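Local coordinates for uncharacterized protein (PDB 3FDI), which is of unknown function but, as a cytidylate kinase-like member of the P-loop NTPase clan, probably binds nucleotides and may transfer phosphate to them, at residues 33-38 against 87-92; 173-178 against 193-198. All coordinates share one frame; numbering follows the deposited sequence.

Contact 1: 33-38 against 87-92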
ATOM      1  N   PRO B  33     -30.603   4.803  17.035  1.00 35.81           N
ATOM      2  CA  PRO B  33     -30.617   5.317  15.679  1.00 37.03           C
ATOM      3  C   PRO B  33     -29.514   4.759  14.788  1.00 38.09           C
ATOM      4  O   PRO B  33     -28.425   4.393  15.279  1.00 38.21           O
ATOM      5  CB  PRO B  33     -30.373   6.817  15.850  1.00 36.82           C
ATOM      6  CG  PRO B  33     -30.313   7.072  17.299  1.00 35.82           C
ATOM      7  CD  PRO B  33     -30.285   5.825  18.032  1.00 35.32           C
ATOM      8  N   LEU B  34     -29.819   4.716  13.492  1.00 39.05           N
ATOM      9  CA  LEU B  34     -28.878   4.341  12.443  1.00 39.09           C
ATOM     10  C   LEU B  34     -28.582   5.634  11.709  1.00 39.97           C
ATOM     11  O   LEU B  34     -29.492   6.164  11.086  1.00 41.09           O
ATOM     12  CB  LEU B  34     -29.516   3.299  11.513  1.00 37.61           C
ATOM     13  CG  LEU B  34     -28.719   3.040  10.241  1.00 38.16           C
ATOM     14  CD1 LEU B  34     -27.272   2.706  10.593  1.00 37.27           C
ATOM     15  CD2 LEU B  34     -29.340   1.923   9.438  1.00 38.10           C
ATOM     16  N   TYR B  35     -27.375   6.183  11.864  1.00 40.97           N
ATOM     17  CA  TYR B  35     -26.892   7.336  11.082  1.00 42.55           C
ATOM     18  C   TYR B  35     -26.075   6.863   9.891  1.00 43.99           C
ATOM     19  O   TYR B  35     -25.266   5.947   9.993  1.00 45.04           O
ATOM     20  CB  TYR B  35     -25.980   8.293  11.884  1.00 42.33           C
ATOM     21  CG  TYR B  35     -26.633   8.870  13.099  1.00 46.27           C
ATOM     22  CD1 TYR B  35     -27.862   9.468  13.021  1.00 51.36           C
ATOM     23  CD2 TYR B  35     -26.041   8.777  14.343  1.00 48.44           C
ATOM     24  CE1 TYR B  35     -28.467   9.956  14.144  1.00 53.42           C
ATOM     25  CE2 TYR B  35     -26.638   9.273  15.471  1.00 48.66           C
ATOM     26  CZ  TYR B  35     -27.836   9.847  15.372  1.00 52.27           C
ATOM     27  OH  TYR B  35     -28.429  10.361  16.501  1.00 58.54           O
ATOM     28  N   SER B  36     -26.263   7.558   8.781  1.00 45.60           N
ATOM     29  CA  SER B  36     -25.628   7.273   7.499  1.00 46.07           C
ATOM     30  C   SER B  36     -25.227   8.604   6.900  1.00 46.36           C
ATOM     31  O   SER B  36     -25.747   9.681   7.307  1.00 46.42           O
ATOM     32  CB  SER B  36     -26.668   6.698   6.535  1.00 46.39           C
ATOM     33  OG  SER B  36     -27.685   7.698   6.314  1.00 47.86           O
ATOM     34  N   LYS B  37     -24.374   8.516   5.878  1.00 46.24           N
ATOM     35  CA  LYS B  37     -24.062   9.643   5.000  1.00 46.35           C
ATOM     36  C   LYS B  37     -25.361  10.448   4.595  1.00 45.96           C
ATOM     37  O   LYS B  37     -25.405  11.670   4.666  1.00 45.15           O
ATOM     38  CB  LYS B  37     -23.265   9.169   3.760  1.00 45.67           C
ATOM     39  CG  LYS B  37     -22.596  10.328   2.998  1.00 46.94           C
ATOM     40  CD  LYS B  37     -22.126   9.930   1.592  1.00 46.76           C
ATOM     41  CE  LYS B  37     -21.356  11.046   0.964  1.00 47.06           C
ATOM     42  NZ  LYS B  37     -22.241  12.129   0.504  1.00 48.26           N
ATOM     43  N   GLU B  38     -26.418   9.749   4.222  1.00 46.52           N
ATOM     44  CA  GLU B  38     -27.654  10.414   3.825  1.00 47.06           C
ATOM     45  C   GLU B  38     -28.208  11.345   4.923  1.00 46.55           C
ATOM     46  O   GLU B  38     -28.603  12.491   4.681  1.00 47.07           O
ATOM     47  CB  GLU B  38     -28.695   9.354   3.489  1.00 47.57           C
ATOM     48  CG  GLU B  38     -30.103   9.944   3.222  1.00 50.33           C
ATOM     49  CD  GLU B  38     -31.210   8.923   3.330  1.00 50.97           C
ATOM     50  OE1 GLU B  38     -30.908   7.720   3.351  1.00 50.33           O
ATOM     51  OE2 GLU B  38     -32.390   9.353   3.371  1.00 57.62           O
ATOM     52  N   PHE B  87     -18.072  15.242  10.991  1.00 34.33           N
ATOM     53  CA  PHE B  87     -17.200  14.669  12.031  1.00 35.03           C
ATOM     54  C   PHE B  87     -17.626  15.247  13.368  1.00 34.57           C
ATOM     55  O   PHE B  87     -17.832  14.521  14.336  1.00 34.56           O
ATOM     56  CB  PHE B  87     -15.716  14.997  11.819  1.00 35.23           C
ATOM     57  CG  PHE B  87     -15.112  14.408  10.585  1.00 35.93           C
ATOM     58  CD1 PHE B  87     -15.635  13.257   9.984  1.00 38.54           C
ATOM     59  CD2 PHE B  87     -13.985  14.984  10.035  1.00 36.51           C
ATOM     60  CE1 PHE B  87     -15.070  12.729   8.847  1.00 38.10           C
ATOM     61  CE2 PHE B  87     -13.420  14.470   8.899  1.00 38.45           C
ATOM     62  CZ  PHE B  87     -13.955  13.315   8.309  1.00 38.85           C
ATOM     63  N   ASN B  88     -17.827  16.552  13.376  1.00 34.96           N
ATOM     64  CA  ASN B  88     -18.196  17.190  14.599  1.00 35.82           C
ATOM     65  C   ASN B  88     -19.579  16.756  15.133  1.00 36.48           C
ATOM     66  O   ASN B  88     -19.725  16.574  16.360  1.00 37.27           O
ATOM     67  CB  ASN B  88     -18.100  18.664  14.454  1.00 35.41           C
ATOM     68  CG  ASN B  88     -18.043  19.347  15.780  1.00 36.74           C
ATOM     69  OD1 ASN B  88     -17.416  18.841  16.738  1.00 37.71           O
ATOM     70  ND2 ASN B  88     -18.731  20.482  15.880  1.00 31.14           N
ATOM     71  N   PHE B  89     -20.567  16.570  14.234  1.00 36.07           N
ATOM     72  CA  PHE B  89     -21.863  15.970  14.602  1.00 35.59           C
ATOM     73  C   PHE B  89     -21.654  14.674  15.334  1.00 36.10           C
ATOM     74  O   PHE B  89     -22.245  14.440  16.361  1.00 37.33           O
ATOM     75  CB  PHE B  89     -22.762  15.730  13.372  1.00 36.43           C
ATOM     76  CG  PHE B  89     -24.092  15.055  13.677  1.00 32.73           C
ATOM     77  CD1 PHE B  89     -25.243  15.799  13.850  1.00 37.68           C
ATOM     78  CD2 PHE B  89     -24.189  13.687  13.718  1.00 34.04           C
ATOM     79  CE1 PHE B  89     -26.476  15.169  14.132  1.00 36.92           C
ATOM     80  CE2 PHE B  89     -25.390  13.059  13.989  1.00 36.25           C
ATOM     81  CZ  PHE B  89     -26.520  13.788  14.205  1.00 36.62           C
ATOM     82  N   ILE B  90     -20.820  13.821  14.775  1.00 36.42           N
ATOM     83  CA  ILE B  90     -20.591  12.498  15.280  1.00 35.61           C
ATOM     84  C   ILE B  90     -19.904  12.537  16.618  1.00 36.09           C
ATOM     85  O   ILE B  90     -20.262  11.790  17.519  1.00 34.90           O
ATOM     86  CB  ILE B  90     -19.752  11.720  14.280  1.00 35.40           C
ATOM     87  CG1 ILE B  90     -20.634  11.383  13.067  1.00 37.48           C
ATOM     88  CG2 ILE B  90     -19.232  10.428  14.859  1.00 32.91           C
ATOM     89  CD1 ILE B  90     -19.901  10.581  11.952  1.00 39.31           C
ATOM     90  N   ARG B  91     -18.919  13.427  16.724  1.00 37.19           N
ATOM     91  CA  ARG B  91     -18.146  13.597  17.928  1.00 38.32           C
ATOM     92  C   ARG B  91     -19.033  14.151  19.062  1.00 39.22           C
ATOM     93  O   ARG B  91     -18.981  13.664  20.175  1.00 39.82           O
ATOM     94  CB  ARG B  91     -16.966  14.530  17.631  1.00 38.96           C
ATOM     95  CG  ARG B  91     -15.960  14.733  18.779  1.00 40.17           C
ATOM     96  CD  ARG B  91     -15.148  16.047  18.640  1.00 40.69           C
ATOM     97  NE  ARG B  91     -16.040  17.204  18.665  1.00 40.54           N
ATOM     98  CZ  ARG B  91     -16.523  17.794  19.757  1.00 42.11           C
ATOM     99  NH1 ARG B  91     -16.206  17.383  20.992  1.00 44.94           N
ATOM    100  NH2 ARG B  91     -17.372  18.794  19.609  1.00 42.60           N
ATOM    101  N   LYS B  92     -19.836  15.161  18.771  1.00 40.22           N
ATOM    102  CA  LYS B  92     -20.738  15.740  19.769  1.00 41.77           C
ATOM    103  C   LYS B  92     -21.771  14.739  20.245  1.00 41.78           C
ATOM    104  O   LYS B  92     -21.997  14.628  21.437  1.00 41.89           O
ATOM    105  CB  LYS B  92     -21.462  16.985  19.236  1.00 41.48           C
ATOM    106  CG  LYS B  92     -20.615  18.240  19.257  1.00 43.58           C
ATOM    107  CD  LYS B  92     -21.408  19.480  18.769  1.00 47.11           C
ATOM    108  CE  LYS B  92     -20.531  20.758  18.748  1.00 49.55           C
ATOM    109  NZ  LYS B  92     -21.290  22.050  18.579  1.00 50.85           N
TER
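Y35 and F89 meet in a T-shaped stack, the edge of the phenylalanine directed at the face of the tyrosine. This is plain packing that joins the short strand at one end of the chain's parallel P-loop-type sheet to helix 81-95. The ring planes stand at 88° and their centroids lie 5.4 Å apart. F89 CE2 does the touching: it sits 4.1 Å above the Y35 ring plane, over the ring centre, and comes within 4.3 Å of Y35 CE2. The tyrosine is therefore approached from above, the phenylalanine at its rim. Reach comes from the helix side: a chi1 of 177° swings the F89 ring away from its own N-H and out to the strand. The Y35 hydroxyl makes a weak hydrogen bond to E99 OE1.

Within 87-92, N88 and R91, one helical turn apart, are locked together. R91 offers two N-H groups from one side of its guanidinium, NE and NH2, to the single atom N88 OD1, each at 2.9 Å. The oxygen lies in the guanidinium plane, and the NE bond meets the amide carbonyl almost head-on, at 169°. The remaining nitrogen, NH1, forms a salt bridge with E96 OE2, and F57 adds a cation-pi contact, so the guanidinium's rotation is restrained.

Y35 ends strand 34-35, bonded through its backbone to V102 and V104 of strand 101-104. S36 then caps helix 37-43, its OG bonded to L39 N. F89, on helix 81-95, also touches L40 and V43 of helix 37-43, while I103 of strand 101-104 packs against both Y35 and I90.

Contact 2: 173-178 against 193-198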
ATOM      1  N   THR B 173      -7.628  -1.729  11.565  1.00 36.52           N
ATOM      2  CA  THR B 173      -8.436  -0.578  11.657  1.00 36.97           C
ATOM      3  C   THR B 173      -9.707  -0.818  12.518  1.00 35.82           C
ATOM      4  O   THR B 173     -10.288   0.135  12.971  1.00 36.12           O
ATOM      5  CB  THR B 173      -8.777  -0.103  10.236  1.00 37.23           C
ATOM      6  OG1 THR B 173      -7.555   0.175   9.565  1.00 38.35           O
ATOM      7  CG2 THR B 173      -9.687   1.184  10.219  1.00 37.60           C
ATOM      8  N   TYR B 174     -10.111  -2.075  12.734  1.00 35.06           N
ATOM      9  CA  TYR B 174     -11.381  -2.426  13.358  1.00 34.47           C
ATOM     10  C   TYR B 174     -11.247  -3.442  14.524  1.00 36.08           C
ATOM     11  O   TYR B 174     -10.264  -4.120  14.652  1.00 34.40           O
ATOM     12  CB  TYR B 174     -12.317  -3.009  12.281  1.00 34.50           C
ATOM     13  CG  TYR B 174     -12.366  -2.174  10.993  1.00 34.43           C
ATOM     14  CD1 TYR B 174     -11.508  -2.466   9.963  1.00 35.20           C
ATOM     15  CD2 TYR B 174     -13.197  -1.072  10.852  1.00 35.49           C
ATOM     16  CE1 TYR B 174     -11.445  -1.736   8.801  1.00 33.71           C
ATOM     17  CE2 TYR B 174     -13.199  -0.309   9.625  1.00 33.97           C
ATOM     18  CZ  TYR B 174     -12.306  -0.674   8.612  1.00 36.40           C
ATOM     19  OH  TYR B 174     -12.192  -0.047   7.383  1.00 34.69           O
ATOM     20  N   ASP B 175     -12.272  -3.522  15.359  1.00 36.89           N
ATOM     21  CA  ASP B 175     -12.394  -4.579  16.341  1.00 37.57           C
ATOM     22  C   ASP B 175     -12.806  -5.921  15.820  1.00 37.92           C
ATOM     23  O   ASP B 175     -12.354  -6.961  16.350  1.00 38.60           O
ATOM     24  CB  ASP B 175     -13.435  -4.174  17.383  1.00 37.92           C
ATOM     25  CG  ASP B 175     -13.008  -2.934  18.143  1.00 37.26           C
ATOM     26  OD1 ASP B 175     -11.811  -2.851  18.466  1.00 39.04           O
ATOM     27  OD2 ASP B 175     -13.827  -2.040  18.374  1.00 36.87           O
ATOM     28  N   ILE B 176     -13.692  -5.904  14.831  1.00 38.52           N
ATOM     29  CA  ILE B 176     -14.192  -7.098  14.163  1.00 38.66           C
ATOM     30  C   ILE B 176     -14.274  -6.917  12.657  1.00 38.18           C
ATOM     31  O   ILE B 176     -14.671  -5.884  12.203  1.00 39.29           O
ATOM     32  CB  ILE B 176     -15.626  -7.400  14.558  1.00 39.23           C
ATOM     33  CG1 ILE B 176     -15.848  -7.217  16.035  1.00 41.95           C
ATOM     34  CG2 ILE B 176     -15.957  -8.822  14.194  1.00 40.98           C
ATOM     35  CD1 ILE B 176     -17.299  -7.275  16.428  1.00 41.06           C
ATOM     36  N   CYS B 177     -13.976  -7.954  11.881  1.00 38.59           N
ATOM     37  CA  CYS B 177     -14.276  -8.016  10.460  1.00 36.87           C
ATOM     38  C   CYS B 177     -14.937  -9.324  10.224  1.00 37.80           C
ATOM     39  O   CYS B 177     -14.448 -10.342  10.741  1.00 37.81           O
ATOM     40  CB  CYS B 177     -13.003  -8.018   9.656  1.00 36.80           C
ATOM     41  SG  CYS B 177     -11.966  -6.535   9.930  1.00 38.77           S
ATOM     42  N   ILE B 178     -16.004  -9.336   9.425  1.00 37.19           N
ATOM     43  CA  ILE B 178     -16.750 -10.562   9.149  1.00 38.09           C
ATOM     44  C   ILE B 178     -17.089 -10.626   7.663  1.00 38.43           C
ATOM     45  O   ILE B 178     -17.635  -9.636   7.093  1.00 40.27           O
ATOM     46  CB  ILE B 178     -18.023 -10.638   9.999  1.00 37.95           C
ATOM     47  CG1 ILE B 178     -17.665 -10.477  11.485  1.00 38.57           C
ATOM     48  CG2 ILE B 178     -18.662 -11.997   9.843  1.00 36.03           C
ATOM     49  CD1 ILE B 178     -18.878 -10.379  12.422  1.00 34.09           C
ATOM     50  N   ILE B 193     -23.008  -8.669  18.107  1.00 39.83           N
ATOM     51  CA  ILE B 193     -23.744  -8.476  19.358  1.00 40.44           C
ATOM     52  C   ILE B 193     -23.051  -9.238  20.524  1.00 40.66           C
ATOM     53  O   ILE B 193     -22.950  -8.753  21.670  1.00 40.48           O
ATOM     54  CB  ILE B 193     -25.194  -8.992  19.219  1.00 41.32           C
ATOM     55  CG1 ILE B 193     -26.010  -8.115  18.276  1.00 40.64           C
ATOM     56  CG2 ILE B 193     -25.855  -9.139  20.607  1.00 40.22           C
ATOM     57  CD1 ILE B 193     -27.224  -8.837  17.774  1.00 40.05           C
ATOM     58  N   LYS B 194     -22.575 -10.430  20.228  1.00 40.70           N
ATOM     59  CA  LYS B 194     -21.807 -11.204  21.201  1.00 40.90           C
ATOM     60  C   LYS B 194     -20.529 -10.471  21.582  1.00 40.54           C
ATOM     61  O   LYS B 194     -20.206 -10.351  22.760  1.00 40.22           O
ATOM     62  CB  LYS B 194     -21.475 -12.573  20.602  1.00 41.91           C
ATOM     63  CG  LYS B 194     -20.663 -13.550  21.495  1.00 44.99           C
ATOM     64  CD  LYS B 194     -20.622 -14.930  20.819  1.00 49.22           C
ATOM     65  CE  LYS B 194     -20.475 -16.119  21.763  1.00 51.71           C
ATOM     66  NZ  LYS B 194     -21.608 -16.388  22.679  1.00 53.06           N
ATOM     67  N   TYR B 195     -19.798  -9.949  20.591  1.00 39.75           N
ATOM     68  CA  TYR B 195     -18.613  -9.162  20.897  1.00 40.00           C
ATOM     69  C   TYR B 195     -18.971  -8.030  21.878  1.00 40.34           C
ATOM     70  O   TYR B 195     -18.341  -7.852  22.951  1.00 40.03           O
ATOM     71  CB  TYR B 195     -17.996  -8.587  19.602  1.00 39.65           C
ATOM     72  CG  TYR B 195     -16.672  -7.903  19.784  1.00 39.78           C
ATOM     73  CD1 TYR B 195     -15.472  -8.584  19.556  1.00 39.45           C
ATOM     74  CD2 TYR B 195     -16.597  -6.590  20.171  1.00 39.39           C
ATOM     75  CE1 TYR B 195     -14.256  -7.965  19.692  1.00 40.39           C
ATOM     76  CE2 TYR B 195     -15.349  -5.964  20.324  1.00 40.34           C
ATOM     77  CZ  TYR B 195     -14.194  -6.674  20.073  1.00 41.53           C
ATOM     78  OH  TYR B 195     -12.957  -6.088  20.218  1.00 43.63           O
ATOM     79  N   ILE B 196     -20.007  -7.287  21.522  1.00 40.71           N
ATOM     80  CA  ILE B 196     -20.406  -6.071  22.273  1.00 41.38           C
ATOM     81  C   ILE B 196     -20.819  -6.411  23.693  1.00 42.67           C
ATOM     82  O   ILE B 196     -20.366  -5.768  24.655  1.00 42.34           O
ATOM     83  CB  ILE B 196     -21.595  -5.293  21.561  1.00 41.17           C
ATOM     84  CG1 ILE B 196     -21.136  -4.742  20.219  1.00 38.93           C
ATOM     85  CG2 ILE B 196     -22.124  -4.196  22.437  1.00 39.51           C
ATOM     86  CD1 ILE B 196     -22.255  -4.334  19.326  1.00 37.06           C
ATOM     87  N   ASP B 197     -21.659  -7.440  23.821  1.00 44.40           N
ATOM     88  CA  ASP B 197     -22.227  -7.806  25.108  1.00 46.28           C
ATOM     89  C   ASP B 197     -21.252  -8.566  26.016  1.00 47.38           C
ATOM     90  O   ASP B 197     -21.458  -8.672  27.198  1.00 47.37           O
ATOM     91  CB  ASP B 197     -23.509  -8.630  24.909  1.00 46.51           C
ATOM     92  CG  ASP B 197     -24.598  -7.879  24.110  1.00 47.55           C
ATOM     93  OD1 ASP B 197     -24.586  -6.633  23.995  1.00 44.46           O
ATOM     94  OD2 ASP B 197     -25.486  -8.569  23.575  1.00 52.83           O
ATOM     95  N   SER B 198     -20.176  -9.090  25.469  1.00 49.63           N
ATOM     96  CA  SER B 198     -19.201  -9.797  26.284  1.00 50.86           C
ATOM     97  C   SER B 198     -18.045  -8.850  26.603  1.00 51.88           C
ATOM     98  O   SER B 198     -16.978  -9.259  26.991  1.00 52.33           O
ATOM     99  CB  SER B 198     -18.719 -11.001  25.526  1.00 50.00           C
ATOM    100  OG  SER B 198     -17.913 -10.549  24.477  1.00 54.30           O
TER
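D175 OD2 is gripped twice, by the backbone N of S120 and, in a salt bridge, by K182 NZ of the second subunit. Here the last strand of a P-loop NTPase-type parallel sheet, 176-180, packs against helix 185-197, which follows it. Y195 bridges the two. It points its ring out from the helix axis (chi1 -173°) and across to D175 and I176, where Y195 OH lies 3.5 Å from D175 CB. That hydroxyl hydrogen-bonds to K179 O of the second subunit, so strand, helix and neighbour meet in one buried spot. An alanine at Y195 is likely to leave that carbonyl without its phenol partner and open a gap beside I176. Through C177 the sheet runs on into an antiparallel strand of the second subunit, whereas I176 bonds through its backbone to S120 and F122 of strand 118-125. The I176 side chain lies over one face of the Y195 ring, offset toward the rim. CG1 makes a CH-pi contact 3.9 Å from the Y195 ring centroid, 16° off the normal, while I176 CD1 reaches the ring's root, 3.5 Å from Y195 CG.

Overall arrangement
Contact 1 closes before contact 2 opens, so the two follow in series along the chain. Their centres are about 20 Å apart and their nearest atoms about 11 Å, without touching. Both reach the same five-stranded parallel sheet, ordered 34-35, 101-104, 8-13, 118-125, 176-180, at the strands that are outermost within this chain. At one end, 33-38 is joined to helix 81-95 within a single chain; at the other, 173-178 is joined to the C-terminal helix 185-197. The two ends thus differ: no other subunit touches contact 1, whereas contact 2 lies beside the place where the sheet continues into the second subunit, and its polar ends bond to that subunit.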